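Local coordinates for protein NtrC family transcriptional regulator (Clostridium acetobutylicum ATCC 824, PDB 2Q5C) that probably regulates transcription as an NtrC-family, sigma-54-dependent activator, this fragment being its N-terminal PrpR-type domain, which precedes the PAS and AAA parts, at residues A54-G59 / P72-K77; A98-K103 / K144-G149; K121-S126 / S136-E141. All coordinates share one frame; numbering follows the deposited sequence.

Interaction 1: residues A54-G59 / P72-K77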
loop_
_atom_site.group_PDB
_atom_site.type_symbol
_atom_site.label_atom_id
_atom_site.label_comp_id
_atom_site.label_asym_id
_atom_site.label_seq_id
_atom_site.Cartn_x
_atom_site.Cartn_y
_atom_site.Cartn_z
ATOM N N ALA A 54 8.823 15.998 2.606
ATOM C CA ALA A 54 8.650 14.600 2.988
ATOM C C ALA A 54 7.792 13.902 1.949
ATOM O O ALA A 54 7.055 14.552 1.224
ATOM C CB ALA A 54 7.964 14.499 4.351
ATOM N N ILE A 55 7.879 12.571 1.923
ATOM C CA ILE A 55 7.079 11.705 1.055
ATOM C C ILE A 55 6.350 10.712 1.939
ATOM O O ILE A 55 6.931 10.197 2.910
ATOM C CB ILE A 55 7.927 11.008 0.039
ATOM C CG1 ILE A 55 8.539 12.087 -0.888
ATOM C CG2 ILE A 55 7.080 10.036 -0.830
ATOM C CD1 ILE A 55 9.697 11.613 -1.703
ATOM N N ILE A 56 5.063 10.473 1.644
ATOM C CA ILE A 56 4.232 9.443 2.280
ATOM C C ILE A 56 3.848 8.426 1.222
ATOM O O ILE A 56 3.488 8.777 0.080
ATOM C CB ILE A 56 2.958 10.064 2.929
ATOM C CG1 ILE A 56 3.302 11.064 4.041
ATOM C CG2 ILE A 56 2.048 8.941 3.414
ATOM C CD1 ILE A 56 2.132 11.847 4.562
ATOM N N SER A 57 3.899 7.147 1.586
ATOM C CA SER A 57 3.516 6.058 0.674
ATOM C C SER A 57 3.135 4.879 1.533
ATOM O O SER A 57 3.140 4.998 2.745
ATOM C CB SER A 57 4.591 5.764 -0.364
ATOM O OG SER A 57 5.752 5.271 0.287
ATOM N N ARG A 58 2.786 3.747 0.918
ATOM C CA ARG A 58 2.310 2.631 1.696
ATOM C C ARG A 58 3.049 1.373 1.314
ATOM O O ARG A 58 3.452 1.183 0.168
ATOM C CB ARG A 58 0.817 2.487 1.413
ATOM C CG ARG A 58 0.114 1.512 2.308
ATOM C CD ARG A 58 -1.349 1.909 2.435
ATOM N NE ARG A 58 -2.136 1.519 1.274
ATOM C CZ ARG A 58 -2.966 0.466 1.249
ATOM N NH1 ARG A 58 -3.633 0.190 0.145
ATOM N NH2 ARG A 58 -3.129 -0.302 2.329
ATOM N N GLY A 59 3.196 0.482 2.301
ATOM C CA GLY A 59 3.617 -0.881 2.022
ATOM C C GLY A 59 4.914 -1.019 1.244
ATOM O O GLY A 59 5.903 -0.320 1.540
ATOM N N PRO A 72 12.847 12.655 4.402
ATOM C CA PRO A 72 11.919 11.798 5.161
ATOM C C PRO A 72 10.899 11.055 4.284
ATOM O O PRO A 72 10.255 11.672 3.421
ATOM C CB PRO A 72 11.215 12.777 6.075
ATOM C CG PRO A 72 12.260 13.867 6.310
ATOM C CD PRO A 72 12.904 14.025 4.958
ATOM N N SER A 73 10.830 9.742 4.483
ATOM C CA SER A 73 9.932 8.824 3.776
ATOM C C SER A 73 9.104 8.159 4.865
ATOM O O SER A 73 9.639 7.445 5.721
ATOM C CB SER A 73 10.713 7.749 2.996
ATOM O OG SER A 73 9.822 6.761 2.419
ATOM N N ILE A 74 7.796 8.382 4.842
ATOM C CA ILE A 74 6.884 7.859 5.872
ATOM C C ILE A 74 6.046 6.771 5.234
ATOM O O ILE A 74 5.564 6.930 4.104
ATOM C CB ILE A 74 5.986 8.977 6.445
ATOM C CG1 ILE A 74 6.809 9.980 7.258
ATOM C CG2 ILE A 74 4.852 8.419 7.287
ATOM C CD1 ILE A 74 7.601 10.985 6.388
ATOM N N SER A 75 5.893 5.663 5.949
ATOM C CA SER A 75 5.119 4.540 5.481
ATOM C C SER A 75 3.765 4.496 6.171
ATOM O O SER A 75 3.706 4.507 7.392
ATOM C CB SER A 75 5.862 3.251 5.796
ATOM O OG SER A 75 5.182 2.216 5.145
ATOM N N ILE A 76 2.685 4.469 5.388
ATOM C CA ILE A 76 1.352 4.119 5.925
ATOM C C ILE A 76 1.366 2.598 6.114
ATOM O O ILE A 76 1.663 1.857 5.176
ATOM C CB ILE A 76 0.209 4.496 4.948
ATOM C CG1 ILE A 76 0.201 6.003 4.634
ATOM C CG2 ILE A 76 -1.135 4.031 5.529
ATOM C CD1 ILE A 76 -0.570 6.334 3.316
ATOM N N LYS A 77 1.117 2.148 7.347
ATOM C CA LYS A 77 1.138 0.700 7.589
ATOM C C LYS A 77 -0.171 0.078 7.124
ATOM O O LYS A 77 -1.225 0.659 7.380
ATOM C CB LYS A 77 1.371 0.396 9.066
ATOM C CG LYS A 77 2.589 1.094 9.682
ATOM C CD LYS A 77 3.891 0.738 8.968
ATOM C CE LYS A 77 5.056 1.582 9.510
ATOM N NZ LYS A 77 6.367 1.220 8.884
HETATM O O HOH W 1 7.168 7.127 1.625
#

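Interaction 2: residues A98-K103 / K144-G149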
loop_
_atom_site.group_PDB
_atom_site.type_symbol
_atom_site.label_atom_id
_atom_site.label_comp_id
_atom_site.label_asym_id
_atom_site.label_seq_id
_atom_site.Cartn_x
_atom_site.Cartn_y
_atom_site.Cartn_z
ATOM N N ALA A 98 -6.031 -16.519 -2.081
ATOM C CA ALA A 98 -4.598 -16.308 -1.853
ATOM C C ALA A 98 -4.440 -14.943 -1.215
ATOM O O ALA A 98 -4.961 -13.969 -1.750
ATOM C CB ALA A 98 -3.813 -16.344 -3.158
ATOM N N LEU A 99 -3.733 -14.888 -0.098
ATOM C CA LEU A 99 -3.411 -13.601 0.524
ATOM C C LEU A 99 -1.939 -13.374 0.277
ATOM O O LEU A 99 -1.099 -14.174 0.717
ATOM C CB LEU A 99 -3.701 -13.700 2.013
ATOM C CG LEU A 99 -3.382 -12.458 2.855
ATOM C CD1 LEU A 99 -4.221 -11.274 2.410
ATOM C CD2 LEU A 99 -3.679 -12.830 4.289
ATOM N N ILE A 100 -1.617 -12.287 -0.425
ATOM C CA ILE A 100 -0.242 -12.035 -0.824
ATOM C C ILE A 100 0.279 -10.830 -0.059
ATOM O O ILE A 100 -0.307 -9.737 -0.128
ATOM C CB ILE A 100 -0.094 -11.849 -2.355
ATOM C CG1 ILE A 100 -0.552 -13.140 -3.070
ATOM C CG2 ILE A 100 1.361 -11.473 -2.726
ATOM C CD1 ILE A 100 -0.456 -13.131 -4.565
ATOM N N ALA A 101 1.344 -11.032 0.696
ATOM C CA ALA A 101 1.896 -9.936 1.496
ATOM C C ALA A 101 3.350 -9.680 1.148
ATOM O O ALA A 101 4.062 -10.579 0.715
ATOM C CB ALA A 101 1.779 -10.238 2.958
ATOM N N TYR A 102 3.783 -8.439 1.351
ATOM C CA TYR A 102 5.173 -8.043 1.170
ATOM C C TYR A 102 5.992 -8.396 2.398
ATOM O O TYR A 102 5.719 -7.888 3.484
ATOM C CB TYR A 102 5.255 -6.529 0.964
ATOM C CG TYR A 102 6.639 -6.003 0.622
ATOM C CD1 TYR A 102 7.282 -6.427 -0.529
ATOM C CD2 TYR A 102 7.275 -5.043 1.428
ATOM C CE1 TYR A 102 8.523 -5.944 -0.891
ATOM C CE2 TYR A 102 8.557 -4.559 1.069
ATOM C CZ TYR A 102 9.149 -5.019 -0.097
ATOM O OH TYR A 102 10.392 -4.577 -0.553
ATOM N N LYS A 103 6.990 -9.263 2.199
ATOM C CA LYS A 103 7.974 -9.688 3.224
ATOM C C LYS A 103 7.430 -10.483 4.411
ATOM O O LYS A 103 7.944 -11.570 4.705
ATOM C CB LYS A 103 8.893 -8.525 3.661
ATOM C CG LYS A 103 9.760 -8.030 2.528
ATOM C CD LYS A 103 10.792 -6.975 2.935
ATOM C CE LYS A 103 11.653 -6.591 1.745
ATOM N NZ LYS A 103 12.667 -5.506 2.023
ATOM N N LYS A 144 -8.512 -18.895 -7.361
ATOM C CA LYS A 144 -9.057 -17.959 -8.323
ATOM C C LYS A 144 -9.218 -16.526 -7.798
ATOM O O LYS A 144 -9.643 -15.654 -8.540
ATOM C CB LYS A 144 -10.415 -18.466 -8.820
ATOM C CG LYS A 144 -10.326 -19.907 -9.357
ATOM C CD LYS A 144 -11.571 -20.324 -10.075
ATOM C CE LYS A 144 -11.397 -21.718 -10.668
ATOM N NZ LYS A 144 -10.908 -22.689 -9.631
ATOM N N ILE A 145 -8.860 -16.321 -6.525
ATOM C CA ILE A 145 -9.122 -15.036 -5.849
ATOM C C ILE A 145 -7.843 -14.629 -5.128
ATOM O O ILE A 145 -7.292 -15.401 -4.371
ATOM C CB ILE A 145 -10.238 -15.184 -4.815
ATOM C CG1 ILE A 145 -11.520 -15.800 -5.424
ATOM C CG2 ILE A 145 -10.579 -13.811 -4.192
ATOM C CD1 ILE A 145 -12.470 -16.365 -4.413
ATOM N N VAL A 146 -7.408 -13.396 -5.382
ATOM C CA VAL A 146 -6.190 -12.869 -4.754
ATOM C C VAL A 146 -6.520 -11.593 -3.958
ATOM O O VAL A 146 -7.165 -10.682 -4.495
ATOM C CB VAL A 146 -5.151 -12.505 -5.825
ATOM C CG1 VAL A 146 -3.956 -11.760 -5.220
ATOM C CG2 VAL A 146 -4.672 -13.754 -6.530
ATOM N N VAL A 147 -6.058 -11.545 -2.703
ATOM C CA VAL A 147 -6.233 -10.364 -1.806
ATOM C C VAL A 147 -4.828 -9.845 -1.552
ATOM O O VAL A 147 -3.980 -10.573 -1.040
ATOM C CB VAL A 147 -6.868 -10.788 -0.502
ATOM C CG1 VAL A 147 -7.009 -9.590 0.459
ATOM C CG2 VAL A 147 -8.220 -11.382 -0.753
ATOM N N SER A 148 -4.573 -8.599 -1.950
ATOM C CA SER A 148 -3.238 -8.044 -1.807
ATOM C C SER A 148 -3.284 -6.558 -2.078
ATOM O O SER A 148 -4.355 -5.958 -2.222
ATOM C CB SER A 148 -2.270 -8.715 -2.812
ATOM O OG SER A 148 -0.890 -8.488 -2.500
ATOM N N GLY A 149 -2.103 -5.964 -2.173
ATOM C CA GLY A 149 -2.013 -4.585 -2.652
ATOM C C GLY A 149 -2.314 -4.445 -4.136
ATOM O O GLY A 149 -2.369 -5.434 -4.893
#

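Interaction 3: residues K121-S126 / S136-E141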
loop_
_atom_site.group_PDB
_atom_site.type_symbol
_atom_site.label_atom_id
_atom_site.label_comp_id
_atom_site.label_asym_id
_atom_site.label_seq_id
_atom_site.Cartn_x
_atom_site.Cartn_y
_atom_site.Cartn_z
ATOM N N LYS A 121 -4.479 -19.387 1.472
ATOM C CA LYS A 121 -3.080 -19.748 1.249
ATOM C C LYS A 121 -2.302 -18.449 1.201
ATOM O O LYS A 121 -2.625 -17.558 0.431
ATOM C CB LYS A 121 -2.894 -20.541 -0.036
ATOM C CG LYS A 121 -1.480 -21.100 -0.192
ATOM C CD LYS A 121 -1.463 -22.374 -1.056
ATOM C CE LYS A 121 -0.084 -23.055 -1.080
ATOM N NZ LYS A 121 0.491 -23.311 0.276
ATOM N N GLU A 122 -1.292 -18.344 2.051
ATOM C CA GLU A 122 -0.495 -17.127 2.146
ATOM C C GLU A 122 0.750 -17.254 1.279
ATOM O O GLU A 122 1.421 -18.305 1.268
ATOM C CB GLU A 122 -0.129 -16.911 3.606
ATOM C CG GLU A 122 0.753 -15.688 3.854
ATOM C CD GLU A 122 1.184 -15.607 5.299
ATOM O OE1 GLU A 122 0.328 -15.289 6.158
ATOM O OE2 GLU A 122 2.365 -15.891 5.587
ATOM N N PHE A 123 1.047 -16.192 0.540
ATOM C CA PHE A 123 2.244 -16.110 -0.286
ATOM C C PHE A 123 2.958 -14.829 0.079
ATOM O O PHE A 123 2.316 -13.794 0.249
ATOM C CB PHE A 123 1.886 -16.052 -1.773
ATOM C CG PHE A 123 1.074 -17.236 -2.283
ATOM C CD1 PHE A 123 1.680 -18.239 -3.032
ATOM C CD2 PHE A 123 -0.295 -17.320 -2.037
ATOM C CE1 PHE A 123 0.917 -19.319 -3.532
ATOM C CE2 PHE A 123 -1.055 -18.400 -2.523
ATOM C CZ PHE A 123 -0.442 -19.400 -3.267
ATOM N N LEU A 124 4.273 -14.893 0.214
ATOM C CA LEU A 124 5.087 -13.704 0.518
ATOM C C LEU A 124 5.961 -13.324 -0.671
ATOM O O LEU A 124 6.436 -14.200 -1.395
ATOM C CB LEU A 124 5.948 -13.937 1.762
ATOM C CG LEU A 124 5.222 -14.249 3.077
ATOM C CD1 LEU A 124 6.205 -14.488 4.208
ATOM C CD2 LEU A 124 4.224 -13.139 3.454
ATOM N N PHE A 125 6.163 -12.029 -0.906
ATOM C CA PHE A 125 7.065 -11.558 -1.957
ATOM C C PHE A 125 7.965 -10.482 -1.368
ATOM O O PHE A 125 7.591 -9.823 -0.395
ATOM C CB PHE A 125 6.344 -11.099 -3.236
ATOM C CG PHE A 125 5.671 -9.735 -3.139
ATOM C CD1 PHE A 125 6.211 -8.616 -3.778
ATOM C CD2 PHE A 125 4.480 -9.583 -2.437
ATOM C CE1 PHE A 125 5.580 -7.366 -3.703
ATOM C CE2 PHE A 125 3.847 -8.312 -2.346
ATOM C CZ PHE A 125 4.395 -7.221 -2.970
ATOM N N SER A 126 9.166 -10.357 -1.924
ATOM C CA SER A 126 10.153 -9.404 -1.412
ATOM C C SER A 126 10.612 -8.386 -2.429
ATOM O O SER A 126 11.376 -7.472 -2.080
ATOM C CB SER A 126 11.373 -10.139 -0.843
ATOM O OG SER A 126 11.036 -10.730 0.401
ATOM N N SER A 136 1.338 -16.463 -11.209
ATOM C CA SER A 136 1.317 -17.785 -11.860
ATOM C C SER A 136 1.271 -18.914 -10.866
ATOM O O SER A 136 0.544 -19.897 -11.070
ATOM C CB SER A 136 2.537 -17.950 -12.764
ATOM O OG SER A 136 2.401 -17.108 -13.897
ATOM N N LYS A 137 2.023 -18.809 -9.782
ATOM C CA LYS A 137 1.984 -19.829 -8.753
ATOM C C LYS A 137 0.576 -19.980 -8.197
ATOM O O LYS A 137 0.098 -21.081 -7.992
ATOM C CB LYS A 137 2.993 -19.537 -7.623
ATOM C CG LYS A 137 3.200 -20.718 -6.741
ATOM C CD LYS A 137 4.234 -20.431 -5.671
ATOM C CE LYS A 137 4.483 -21.656 -4.872
ATOM N NZ LYS A 137 5.539 -21.404 -3.841
ATOM N N VAL A 138 -0.094 -18.868 -7.901
ATOM C CA VAL A 138 -1.478 -18.912 -7.431
ATOM C C VAL A 138 -2.371 -19.766 -8.330
ATOM O O VAL A 138 -3.116 -20.614 -7.819
ATOM C CB VAL A 138 -2.050 -17.473 -7.283
ATOM C CG1 VAL A 138 -3.550 -17.499 -6.923
ATOM C CG2 VAL A 138 -1.240 -16.720 -6.210
ATOM N N LYS A 139 -2.268 -19.555 -9.648
ATOM C CA LYS A 139 -3.105 -20.279 -10.620
ATOM C C LYS A 139 -2.823 -21.756 -10.475
ATOM O O LYS A 139 -3.741 -22.569 -10.502
ATOM C CB LYS A 139 -2.803 -19.895 -12.067
ATOM C CG LYS A 139 -3.209 -18.531 -12.467
ATOM C CD LYS A 139 -2.822 -18.240 -13.910
ATOM C CE LYS A 139 -4.026 -18.270 -14.842
ATOM N NZ LYS A 139 -3.759 -17.432 -16.062
ATOM N N THR A 140 -1.546 -22.129 -10.310
ATOM C CA THR A 140 -1.197 -23.552 -10.242
ATOM C C THR A 140 -1.726 -24.217 -8.987
ATOM O O THR A 140 -1.834 -25.473 -8.920
ATOM C CB THR A 140 0.335 -23.821 -10.338
ATOM O OG1 THR A 140 1.015 -23.372 -9.139
ATOM C CG2 THR A 140 0.923 -23.195 -11.552
ATOM N N GLU A 141 -2.052 -23.407 -7.968
ATOM C CA GLU A 141 -2.627 -23.897 -6.729
ATOM C C GLU A 141 -4.146 -23.989 -6.816
ATOM O O GLU A 141 -4.812 -24.251 -5.819
ATOM C CB GLU A 141 -2.218 -22.997 -5.539
ATOM C CG GLU A 141 -0.737 -22.959 -5.247
ATOM C CD GLU A 141 -0.179 -24.255 -4.687
ATOM O OE1 GLU A 141 -0.954 -25.088 -4.159
ATOM O OE2 GLU A 141 1.059 -24.417 -4.751
#

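Interaction 1: residues A54-G59 / P72-K77
Ile76 packs its side chain against strand 54-58. Its CB lies 3.7 Å from Ser57 O and also meets CD of Arg58. Two branches leave from there. CG2 turns to the Arg58 side and meets CD of that residue at 3.8 Å. CG1 sits beside the backbone N, anti to the carbonyl carbon (chi1 -59°), and this carries it to CG2 of Ile56, 3.7 Å away. Ile76 CG1 also lies 3.6 Å from Ser57 O. CD1 at the tip touches the same Ile56 methyl. The two isoleucines cross at about a right angle. Beyond the segments, helix 170-187 packs on this face, with Ala176 on Ile76 and Ile177 on Ile56. Arg58 runs past Ile76, and Arg58 NH1 is hydrogen-bonded to Ile166 O.

The backbones are joined by four hydrogen bonds in parallel register. Ile55 N gives to Pro72 O and Ile74 N to Ile55 O. Ser57 N gives to Ile74 O, and Ile76 N to Ser57 O at 2.7 Å. On the other face, one water is gripped by three atoms. The water oxygen is hydrogen-bonded to Ser57 OG at 2.7 Å. It also bonds to Ser73 OG and donates to Ile74 O. Ser75 OG is hydrogen-bonded to Ser62 OG of helix 59-66. Strand 54-58, this helix and strand 73-76 form a beta-alpha-beta crossover, the building unit of a Rossmann-like alpha/beta fold with a parallel sheet.

Interaction 2: residues A98-K103 / K144-G149
Ile100 and Ser148 meet where strands 96-102 and 145-148 begin to part. Ser148 OG donates to Ile100 O at 2.7 Å. The hydroxyl comes from above the carbonyl plane, 42° out of it. Its oxygen is anti to the backbone N (chi1 -164°), which turns it across to the neighbouring strand. The bond ties a buried hydroxyl to a main-chain carbonyl beyond the last backbone bond of the pair. Ser148 OG also lies 3.5 Å from CB of Ile100. The far end of Ile100 goes to another partner: its CD1 touches Val146 CG1 at 3.8 Å. Val152 of helix 150-158 packs against both of these side chains.

The two strands are the central pair of a four-stranded parallel sheet with order 2-1-3-4. Such a sheet, with helices packed on it, is a Rossmann-like alpha/beta fold.

Ala98 is held at both ends of its backbone. Its N donates to Ile145 O at 2.8 Å, in a nearly straight bond of 175°. Its O accepts from Val147 N. The methyl of Ala98 faces the same side as Val146, and Val138 of helix 131-140 packs on both residues. Val147 lies on the opposite face. Its CG1 meets Leu99 CD1 at 3.8 Å. Val147 O accepts from Ile100 N at 3.0 Å, and Leu99 CD1 lies 3.5 Å from that same oxygen.

Interaction 3: residues K121-S126 / S136-E141
Phe123 reaches from strand 119-125 to the last turn of helix 131-140. The helix packs here on the parallel sheet of a Rossmann-like alpha/beta fold, and the strand is the outermost on its side within this chain. The ring is met over one face and at its edge.

Val138 takes the face. Its CG2 stands 4.1 Å from the centroid of the Phe123 ring and only 13° off the ring normal. The contact is a CH-pi interaction, with the methyl offset toward the rim and close to CE2 and CZ. With chi1 174°, CG1 of Val138 is anti to the backbone N. CG2 then falls beside that N, the position from which it covers the ring. Ala98 of strand 96-102 packs on both Phe123 and Val138, so the pair continues into the buried side of the sheet.

Lys137, and Glu141 four residues on, just past the helix end, come to the ring edge near its plane. The extended chain of Lys137 passes with CD 4.1 Å from Phe123 CE1. Glu141 brings CG to 4.1 Å from Phe123 CZ. These contacts use the aliphatic parts of charged residues, which border the ring toward the exposed surface. The Glu141 carboxylate is turned 57° from the ring plane.

Lys121 and Glu141 cross at about a right angle. Lys121 CE lies 3.8 Å from Glu141 OE1. The amino group bends off at chi4, and Lys121 NZ stays 5.0 Å from Glu141 OE1. Their opposite charges may attract at this range, but the charged atoms do not touch. At the end of the helix, Thr140 turns its hydroxyl back onto the main chain, where OG1 donates to Lys137 O at 2.7 Å.

How the interactions relate
Interaction 1 belongs to one four-stranded parallel sheet, interaction 2 to the other, and interaction 3 packs a helix on an edge strand of that second sheet. Interaction 1 lies across the chain's centre from the other two. Interactions 1 and 2 both pair parallel strands by backbone hydrogen bonds. Interaction 2 has only buried touching residues and mostly apolar side chains, with one serine hydroxyl crossing over. Interaction 1 is partly buried and includes a water between serines. Interaction 3 has no hydrogen bond across it and sits nearer the surface, packing a ring against a methyl and the aliphatic parts of charged chains. It touches interaction 2, whose loop encloses it, through neighbouring strands 96-102 and 119-125.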